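Local coordinates for blue (Type 1) copper domain protein (Nitrosopumilus maritimus, PDB 5FC9) that binds a copper ion in an open, mononuclear type 1 centre of a purple cupredoxin domain and probably takes part in electron transfer, at residues A[34-37]-A[41-44]; A[44-49]-A[55-60]; A[70-73]-A[77-80]. All blocks are in the same frame, centred on the assembly; numbering follows the deposited sequence.

Interaction 1. Residues A[34-37]-A[41-44]. With CU (copper (II) ion), chain E.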
loop_
_atom_site.group_PDB
_atom_site.type_symbol
_atom_site.label_atom_id
_atom_site.label_comp_id
_atom_site.label_asym_id
_atom_site.label_seq_id
_atom_site.Cartn_x
_atom_site.Cartn_y
_atom_site.Cartn_z
ATOM N N TRP A 34 25.132 -9.258 -1.066
ATOM C CA TRP A 34 24.103 -8.253 -1.346
ATOM C C TRP A 34 24.752 -6.984 -1.866
ATOM O O TRP A 34 25.778 -6.562 -1.337
ATOM C CB TRP A 34 23.299 -7.891 -0.094
ATOM C CG TRP A 34 22.290 -8.891 0.398
ATOM C CD1 TRP A 34 20.934 -8.865 0.177
ATOM C CD2 TRP A 34 22.531 -10.005 1.261
ATOM N NE1 TRP A 34 20.327 -9.911 0.828
ATOM C CE2 TRP A 34 21.286 -10.634 1.496
ATOM C CE3 TRP A 34 23.683 -10.555 1.841
ATOM C CZ2 TRP A 34 21.157 -11.765 2.288
ATOM C CZ3 TRP A 34 23.552 -11.687 2.633
ATOM C CH2 TRP A 34 22.301 -12.281 2.840
ATOM N N THR A 35 24.138 -6.350 -2.862
ATOM C CA THR A 35 24.612 -5.059 -3.327
ATOM C C THR A 35 23.462 -4.064 -3.264
ATOM O O THR A 35 22.363 -4.372 -3.725
ATOM C CB THR A 35 25.151 -5.126 -4.762
ATOM O OG1 THR A 35 26.256 -6.041 -4.807
ATOM C CG2 THR A 35 25.633 -3.759 -5.213
ATOM N N ASN A 36 23.714 -2.890 -2.698
ATOM C CA ASN A 36 22.711 -1.829 -2.724
ATOM C C ASN A 36 22.810 -0.989 -4.001
ATOM O O ASN A 36 23.693 -0.145 -4.120
ATOM C CB ASN A 36 22.837 -0.919 -1.501
ATOM C CG ASN A 36 21.715 0.117 -1.436
ATOM O OD1 ASN A 36 20.757 0.015 -2.187
ATOM N ND2 ASN A 36 21.839 1.109 -0.554
ATOM N N ASP A 37 21.896 -1.220 -4.939
ATOM C CA ASP A 37 21.858 -0.446 -6.181
ATOM C C ASP A 37 20.866 0.704 -6.079
ATOM O O ASP A 37 20.712 1.485 -7.017
ATOM C CB ASP A 37 21.484 -1.330 -7.369
ATOM C CG ASP A 37 22.654 -2.116 -7.915
ATOM O OD1 ASP A 37 23.806 -1.874 -7.497
ATOM O OD2 ASP A 37 22.415 -2.969 -8.792
ATOM N N PRO A 41 20.051 4.654 1.645
ATOM C CA PRO A 41 20.665 3.577 2.435
ATOM C C PRO A 41 19.710 2.417 2.711
ATOM O O PRO A 41 18.491 2.613 2.824
ATOM C CB PRO A 41 21.046 4.275 3.747
ATOM C CG PRO A 41 21.086 5.723 3.428
ATOM C CD PRO A 41 20.050 5.936 2.369
ATOM N N HIS A 42 20.280 1.219 2.819
ATOM C CA HIS A 42 19.539 0.030 3.197
ATOM C C HIS A 42 20.368 -0.760 4.170
ATOM O O HIS A 42 21.552 -0.504 4.316
ATOM C CB HIS A 42 19.220 -0.826 1.976
ATOM C CG HIS A 42 18.183 -0.224 1.083
ATOM N ND1 HIS A 42 16.867 -0.086 1.463
ATOM C CD2 HIS A 42 18.268 0.273 -0.171
ATOM C CE1 HIS A 42 16.180 0.475 0.482
ATOM N NE2 HIS A 42 17.008 0.700 -0.524
ATOM N N ASN A 43 19.751 -1.717 4.842
ATOM C CA ASN A 43 20.550 -2.706 5.551
ATOM C C ASN A 43 19.913 -4.079 5.387
ATOM O O ASN A 43 18.816 -4.216 4.833
ATOM C CB ASN A 43 20.733 -2.325 7.034
ATOM C CG ASN A 43 19.422 -2.202 7.778
ATOM O OD1 ASN A 43 18.634 -3.137 7.819
ATOM N ND2 ASN A 43 19.184 -1.045 8.370
ATOM N N ILE A 44 20.642 -5.101 5.824
ATOM C CA ILE A 44 20.202 -6.479 5.714
ATOM C C ILE A 44 20.246 -7.089 7.109
ATOM O O ILE A 44 21.316 -7.201 7.701
ATOM C CB ILE A 44 21.098 -7.289 4.745
ATOM C CG1 ILE A 44 20.999 -6.728 3.314
ATOM C CG2 ILE A 44 20.730 -8.767 4.782
ATOM C CD1 ILE A 44 19.617 -6.824 2.700
HETATM CU CU CU E . 15.797 -0.667 3.021
HETATM O O HOH W 1 14.970 -2.472 1.974
#
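Asn36 OD1 meets two groups at once: it accepts a hydrogen bond from the backbone N of Asp38, and it lies 3.2 Å from His42 CD2, close to the plane of the imidazole at its edge. The amide and the ring cross at about a right angle, and their planes stand 70° apart. What carries the amide across to the histidine is the extended first torsion of Asn36, with CG opposite the backbone N (chi1 -175°). Its other end, ND2, is hydrogen-bonded to the carbonyl oxygens of Val40 and Leu62, which fixes the rotation of the group and ties the end of strand 30-36 both to the loop that follows, through Val40, and to the loop before strand 67-72, through Leu62.

That first loop carries the first copper ligand of the cupredoxin fold. His42 ND1 binds the copper ion at 2.0 Å, while NE2, on the far side of the imidazole, is hydrogen-bonded to Asp38 OD2; a carboxylate there would probably polarise the ring. Cys82 and His85 complete the protein ligands, and a water at 2.2 Å from copper occupies a further position, consistent with the open site.

Where Trp34 pairs with Ile44, the contact is apolar. Ile44 lies over one face of the indole: its CG1 is 3.9 Å from the centroid of the five-membered ring and 14° off the normal, a CH-pi contact. The branches share the face, CD1 lying 3.5 Å from Trp34 CD1 and CG2 3.8 Å from Trp34 CE2. Tyr80 meets the same indole edge-to-face.

Interaction 2. Residues A[44-49]-A[55-60]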
loop_
_atom_site.group_PDB
_atom_site.type_symbol
_atom_site.label_atom_id
_atom_site.label_comp_id
_atom_site.label_asym_id
_atom_site.label_seq_id
_atom_site.Cartn_x
_atom_site.Cartn_y
_atom_site.Cartn_z
ATOM N N ILE A 44 20.642 -5.101 5.824
ATOM C CA ILE A 44 20.202 -6.479 5.714
ATOM C C ILE A 44 20.246 -7.089 7.109
ATOM O O ILE A 44 21.316 -7.201 7.701
ATOM C CB ILE A 44 21.098 -7.289 4.745
ATOM C CG1 ILE A 44 20.999 -6.728 3.314
ATOM C CG2 ILE A 44 20.730 -8.767 4.782
ATOM C CD1 ILE A 44 19.617 -6.824 2.700
ATOM N N GLN A 45 19.087 -7.463 7.646
ATOM C CA GLN A 45 19.035 -8.067 8.983
ATOM C C GLN A 45 18.249 -9.362 8.974
ATOM O O GLN A 45 17.092 -9.390 8.549
ATOM C CB GLN A 45 18.388 -7.114 9.993
ATOM C CG GLN A 45 18.926 -5.707 9.979
ATOM C CD GLN A 45 20.303 -5.617 10.555
ATOM O OE1 GLN A 45 20.636 -6.338 11.489
ATOM N NE2 GLN A 45 21.125 -4.730 10.002
ATOM N N SER A 46 18.849 -10.427 9.493
ATOM C CA SER A 46 18.120 -11.676 9.692
ATOM C C SER A 46 17.016 -11.451 10.731
ATOM O O SER A 46 17.223 -10.744 11.722
ATOM C CB SER A 46 19.084 -12.785 10.132
ATOM O OG SER A 46 19.969 -12.287 11.113
ATOM N N ILE A 47 15.831 -12.007 10.473
ATOM C CA ILE A 47 14.692 -11.807 11.373
ATOM C C ILE A 47 14.005 -13.112 11.715
ATOM O O ILE A 47 14.161 -14.110 11.004
ATOM C CB ILE A 47 13.625 -10.864 10.772
ATOM C CG1 ILE A 47 13.161 -11.373 9.401
ATOM C CG2 ILE A 47 14.151 -9.450 10.719
ATOM C CD1 ILE A 47 11.818 -10.754 8.933
ATOM N N ASP A 48 13.237 -13.081 12.806
ATOM C CA ASP A 48 12.361 -14.192 13.192
ATOM C C ASP A 48 10.960 -14.005 12.623
ATOM O O ASP A 48 10.714 -13.053 11.891
ATOM C CB ASP A 48 12.306 -14.357 14.731
ATOM C CG ASP A 48 11.720 -13.134 15.471
ATOM O OD1 ASP A 48 10.990 -12.311 14.876
ATOM O OD2 ASP A 48 11.981 -13.001 16.692
ATOM N N VAL A 49 10.049 -14.910 12.973
ATOM C CA VAL A 49 8.686 -14.894 12.438
ATOM C C VAL A 49 7.919 -13.628 12.817
ATOM O O VAL A 49 6.983 -13.222 12.120
ATOM C CB VAL A 49 7.879 -16.125 12.919
ATOM C CG1 VAL A 49 8.437 -17.400 12.305
ATOM C CG2 VAL A 49 7.895 -16.213 14.431
ATOM N N GLN A 55 20.301 -12.386 15.659
ATOM C CA GLN A 55 21.709 -12.276 15.310
ATOM C C GLN A 55 22.142 -13.476 14.488
ATOM O O GLN A 55 22.222 -14.587 14.990
ATOM C CB GLN A 55 22.567 -12.141 16.573
ATOM C CG GLN A 55 22.106 -11.044 17.509
ATOM C CD GLN A 55 21.841 -9.733 16.783
ATOM O OE1 GLN A 55 22.676 -9.251 16.021
ATOM N NE2 GLN A 55 20.669 -9.158 17.012
ATOM N N LEU A 56 22.380 -13.260 13.199
ATOM C CA LEU A 56 22.899 -14.314 12.344
ATOM C C LEU A 56 23.621 -13.670 11.164
ATOM O O LEU A 56 24.799 -13.923 10.937
ATOM C CB LEU A 56 21.793 -15.246 11.862
ATOM C CG LEU A 56 22.309 -16.433 11.038
ATOM C CD1 LEU A 56 23.245 -17.338 11.857
ATOM C CD2 LEU A 56 21.161 -17.225 10.454
ATOM N N PHE A 57 22.919 -12.826 10.416
ATOM C CA PHE A 57 23.613 -11.982 9.447
ATOM C C PHE A 57 22.967 -10.608 9.484
ATOM O O PHE A 57 21.754 -10.449 9.305
ATOM C CB PHE A 57 23.628 -12.599 8.032
ATOM C CG PHE A 57 22.281 -13.013 7.503
ATOM C CD1 PHE A 57 21.724 -14.235 7.841
ATOM C CD2 PHE A 57 21.584 -12.181 6.631
ATOM C CE1 PHE A 57 20.498 -14.622 7.334
ATOM C CE2 PHE A 57 20.363 -12.564 6.118
ATOM C CZ PHE A 57 19.811 -13.777 6.473
ATOM N N ASN A 58 23.794 -9.622 9.793
ATOM C CA ASN A 58 23.325 -8.305 10.169
ATOM C C ASN A 58 24.309 -7.264 9.679
ATOM O O ASN A 58 25.399 -7.100 10.233
ATOM C CB ASN A 58 23.153 -8.199 11.684
ATOM C CG ASN A 58 22.310 -9.323 12.258
ATOM O OD1 ASN A 58 22.819 -10.415 12.533
ATOM N ND2 ASN A 58 21.013 -9.062 12.452
ATOM N N SER A 59 23.908 -6.558 8.629
ATOM C CA SER A 59 24.804 -5.647 7.939
ATOM C C SER A 59 24.898 -4.287 8.608
ATOM O O SER A 59 24.011 -3.869 9.361
ATOM C CB SER A 59 24.341 -5.474 6.485
ATOM O OG SER A 59 23.352 -4.463 6.424
ATOM N N PRO A 60 25.994 -3.570 8.336
ATOM C CA PRO A 60 26.019 -2.142 8.632
ATOM C C PRO A 60 25.081 -1.419 7.666
ATOM O O PRO A 60 24.578 -2.055 6.735
ATOM C CB PRO A 60 27.487 -1.748 8.377
ATOM C CG PRO A 60 28.227 -3.019 8.224
ATOM C CD PRO A 60 27.250 -4.025 7.726
#
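Ile44 and Ser59 grip each other twice: Ser59 N donates to Ile44 O at 2.8 Å, and Ile44 N donates to the side-chain oxygen Ser59 OG, also at 2.8 Å. Beside them Gln45 and Asn58 form an antiparallel non-hydrogen-bonded pair whose amides meet instead, Asn58 ND2 reaching Gln45 OE1 at 2.9 Å. The donor lies 28° out of the glutamine carbonyl plane. Next, Ser46 N binds Phe57 O, and Phe57 N returns a bond of 3.1 Å to Ser46 OG. Ser46 CB sits over one face of the Phe57 ring, 3.8 Å from its centroid, while Ile44 CG2 touches the ring's edge. With CG placed between its own backbone N and carbonyl carbon (chi1 52°), Phe57 folds back under the serine.

A second shell sets these groups. Ser59 OG donates to Pro60 O at 2.7 Å, Ser46 OG and Asn58 ND2 both bond to Ile54 O, and Asn58 OD1 accepts from Leu56 N. Strand 45-47 is outermost in its cupredoxin sheet within this chain, and the irregular segment 55-60 is stitched to it by side chains as much as by backbone. Both buried serine hydroxyls are thus used twice, each taking up a backbone N-H, of Ile44 or Phe57.

Interaction 3. Residues A[70-73]-A[77-80]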
loop_
_atom_site.group_PDB
_atom_site.type_symbol
_atom_site.label_atom_id
_atom_site.label_comp_id
_atom_site.label_asym_id
_atom_site.label_seq_id
_atom_site.Cartn_x
_atom_site.Cartn_y
_atom_site.Cartn_z
ATOM N N HIS A 70 27.714 -12.720 3.499
ATOM C CA HIS A 70 27.585 -13.709 4.569
ATOM C C HIS A 70 27.755 -15.127 4.030
ATOM O O HIS A 70 27.203 -15.478 2.980
ATOM C CB HIS A 70 26.233 -13.574 5.268
ATOM C CG HIS A 70 26.049 -14.514 6.421
ATOM N ND1 HIS A 70 26.689 -14.340 7.629
ATOM C CD2 HIS A 70 25.286 -15.625 6.554
ATOM C CE1 HIS A 70 26.331 -15.308 8.455
ATOM N NE2 HIS A 70 25.484 -16.102 7.828
ATOM N N VAL A 71 28.522 -15.946 4.751
ATOM C CA VAL A 71 28.669 -17.347 4.380
ATOM C C VAL A 71 27.606 -18.193 5.075
ATOM O O VAL A 71 27.520 -18.200 6.300
ATOM C CB VAL A 71 30.075 -17.894 4.730
ATOM C CG1 VAL A 71 30.209 -19.323 4.241
ATOM C CG2 VAL A 71 31.158 -17.018 4.113
ATOM N N PHE A 72 26.802 -18.898 4.284
ATOM C CA PHE A 72 25.738 -19.744 4.816
ATOM C C PHE A 72 26.213 -21.192 4.937
ATOM O O PHE A 72 26.310 -21.900 3.938
ATOM C CB PHE A 72 24.493 -19.667 3.926
ATOM C CG PHE A 72 23.705 -18.401 4.094
ATOM C CD1 PHE A 72 24.032 -17.263 3.374
ATOM C CD2 PHE A 72 22.629 -18.350 4.967
ATOM C CE1 PHE A 72 23.299 -16.089 3.526
ATOM C CE2 PHE A 72 21.899 -17.182 5.127
ATOM C CZ PHE A 72 22.239 -16.050 4.403
ATOM N N GLU A 73 26.495 -21.626 6.162
ATOM C CA GLU A 73 27.069 -22.951 6.392
ATOM C C GLU A 73 26.050 -23.971 6.911
ATOM O O GLU A 73 26.400 -25.137 7.099
ATOM C CB GLU A 73 28.231 -22.866 7.384
ATOM C CG GLU A 73 29.448 -22.107 6.889
ATOM C CD GLU A 73 30.103 -21.311 8.006
ATOM O OE1 GLU A 73 29.364 -20.815 8.879
ATOM O OE2 GLU A 73 31.343 -21.199 8.010
ATOM N N VAL A 77 15.888 -22.268 5.917
ATOM C CA VAL A 77 15.260 -21.144 5.236
ATOM C C VAL A 77 15.458 -19.910 6.101
ATOM O O VAL A 77 15.060 -19.881 7.264
ATOM C CB VAL A 77 13.772 -21.403 4.973
ATOM C CG1 VAL A 77 13.114 -20.170 4.351
ATOM C CG2 VAL A 77 13.604 -22.615 4.066
ATOM N N TYR A 78 16.104 -18.894 5.536
ATOM C CA TYR A 78 16.503 -17.734 6.317
ATOM C C TYR A 78 15.805 -16.461 5.829
ATOM O O TYR A 78 16.073 -15.993 4.723
ATOM C CB TYR A 78 18.024 -17.570 6.249
ATOM C CG TYR A 78 18.770 -18.771 6.780
ATOM C CD1 TYR A 78 19.163 -19.805 5.938
ATOM C CD2 TYR A 78 19.049 -18.879 8.131
ATOM C CE1 TYR A 78 19.834 -20.910 6.439
ATOM C CE2 TYR A 78 19.720 -19.973 8.639
ATOM C CZ TYR A 78 20.108 -20.980 7.794
ATOM O OH TYR A 78 20.776 -22.067 8.318
ATOM N N LYS A 79 14.923 -15.908 6.656
ATOM C CA LYS A 79 14.253 -14.647 6.341
ATOM C C LYS A 79 15.139 -13.466 6.718
ATOM O O LYS A 79 15.881 -13.525 7.695
ATOM C CB LYS A 79 12.918 -14.530 7.088
ATOM C CG LYS A 79 11.891 -15.583 6.735
ATOM C CD LYS A 79 10.605 -15.393 7.533
ATOM C CE LYS A 79 10.244 -16.652 8.307
ATOM N NZ LYS A 79 11.293 -17.037 9.293
ATOM N N TYR A 80 15.044 -12.378 5.964
ATOM C CA TYR A 80 15.729 -11.159 6.356
ATOM C C TYR A 80 14.941 -9.952 5.893
ATOM O O TYR A 80 14.096 -10.065 5.006
ATOM C CB TYR A 80 17.151 -11.104 5.779
ATOM C CG TYR A 80 17.167 -11.018 4.277
ATOM C CD1 TYR A 80 17.146 -12.161 3.503
ATOM C CD2 TYR A 80 17.189 -9.782 3.635
ATOM C CE1 TYR A 80 17.148 -12.095 2.107
ATOM C CE2 TYR A 80 17.181 -9.700 2.249
ATOM C CZ TYR A 80 17.161 -10.849 1.493
ATOM O OH TYR A 80 17.159 -10.784 0.119
#
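Phe72 and Tyr78 meet across the interior of the cupredoxin beta-sandwich, one from each sheet. Strand 67-72 is at the border of the three-stranded sheet and strand 76-81 lies within the four-stranded one; the chain passes between them in a short turn, so two strands close in sequence end up on opposing layers, their nearest CA atoms, those of Phe72 and Tyr78, 9.6 Å apart. The side chains must bridge that gap, and they do so by sliding past each other in opposite directions.

Contact is made by one side of the phenylalanine ring. Phe72 CE2 lies 3.9 Å from Tyr78 CD1, and Phe72 CD2 stands 3.8 Å above the plane of the tyrosine ring, displaced toward its rim. The centroids are 5.4 Å apart with the planes at 56°, an oblique pairing. In both residues CG stands opposite the carbonyl carbon (chi1 -76° for Phe72 and -60° for Tyr78), a setting that sends both rings into the interior, where CD2 and CE2 of Phe72 meet CD1 of Tyr78.

Neighbours complete the cluster. Phe57 meets Phe72 edge-to-face, and Val94 of strand 89-94 touches both aromatic rings. His70, seen to bind a second copper in a crystal structure of this protein though not in this chain, places its CD2 3.6 Å above the centre of the Phe72 ring. At the far end of the tyrosine, the OH of Tyr78 is hydrogen-bonded to the backbone O of Glu74, in the turn that joins the two strands.

How the interactions relate
The three interactions follow one another along the chain and run through one cupredoxin domain. Interactions 1 and 2 share Ile44 and have centres about 13 Å apart; interaction 1 lies toward the copper, and interaction 2 takes over where strand 45-47 begins. Interaction 3 comes last, with its centre about 9 Å from that of interaction 2 and about 16 Å from that of interaction 1, across the centre of the chain from the latter. Strands 30-36 and 67-72 are sheet neighbours, as are 45-47 and 76-81, so both layers of the sandwich take part. Trp34 packs on both Phe57 and Phe72, so the contacts meet in one aromatic cluster between the sheets, with the copper site beside interaction 1.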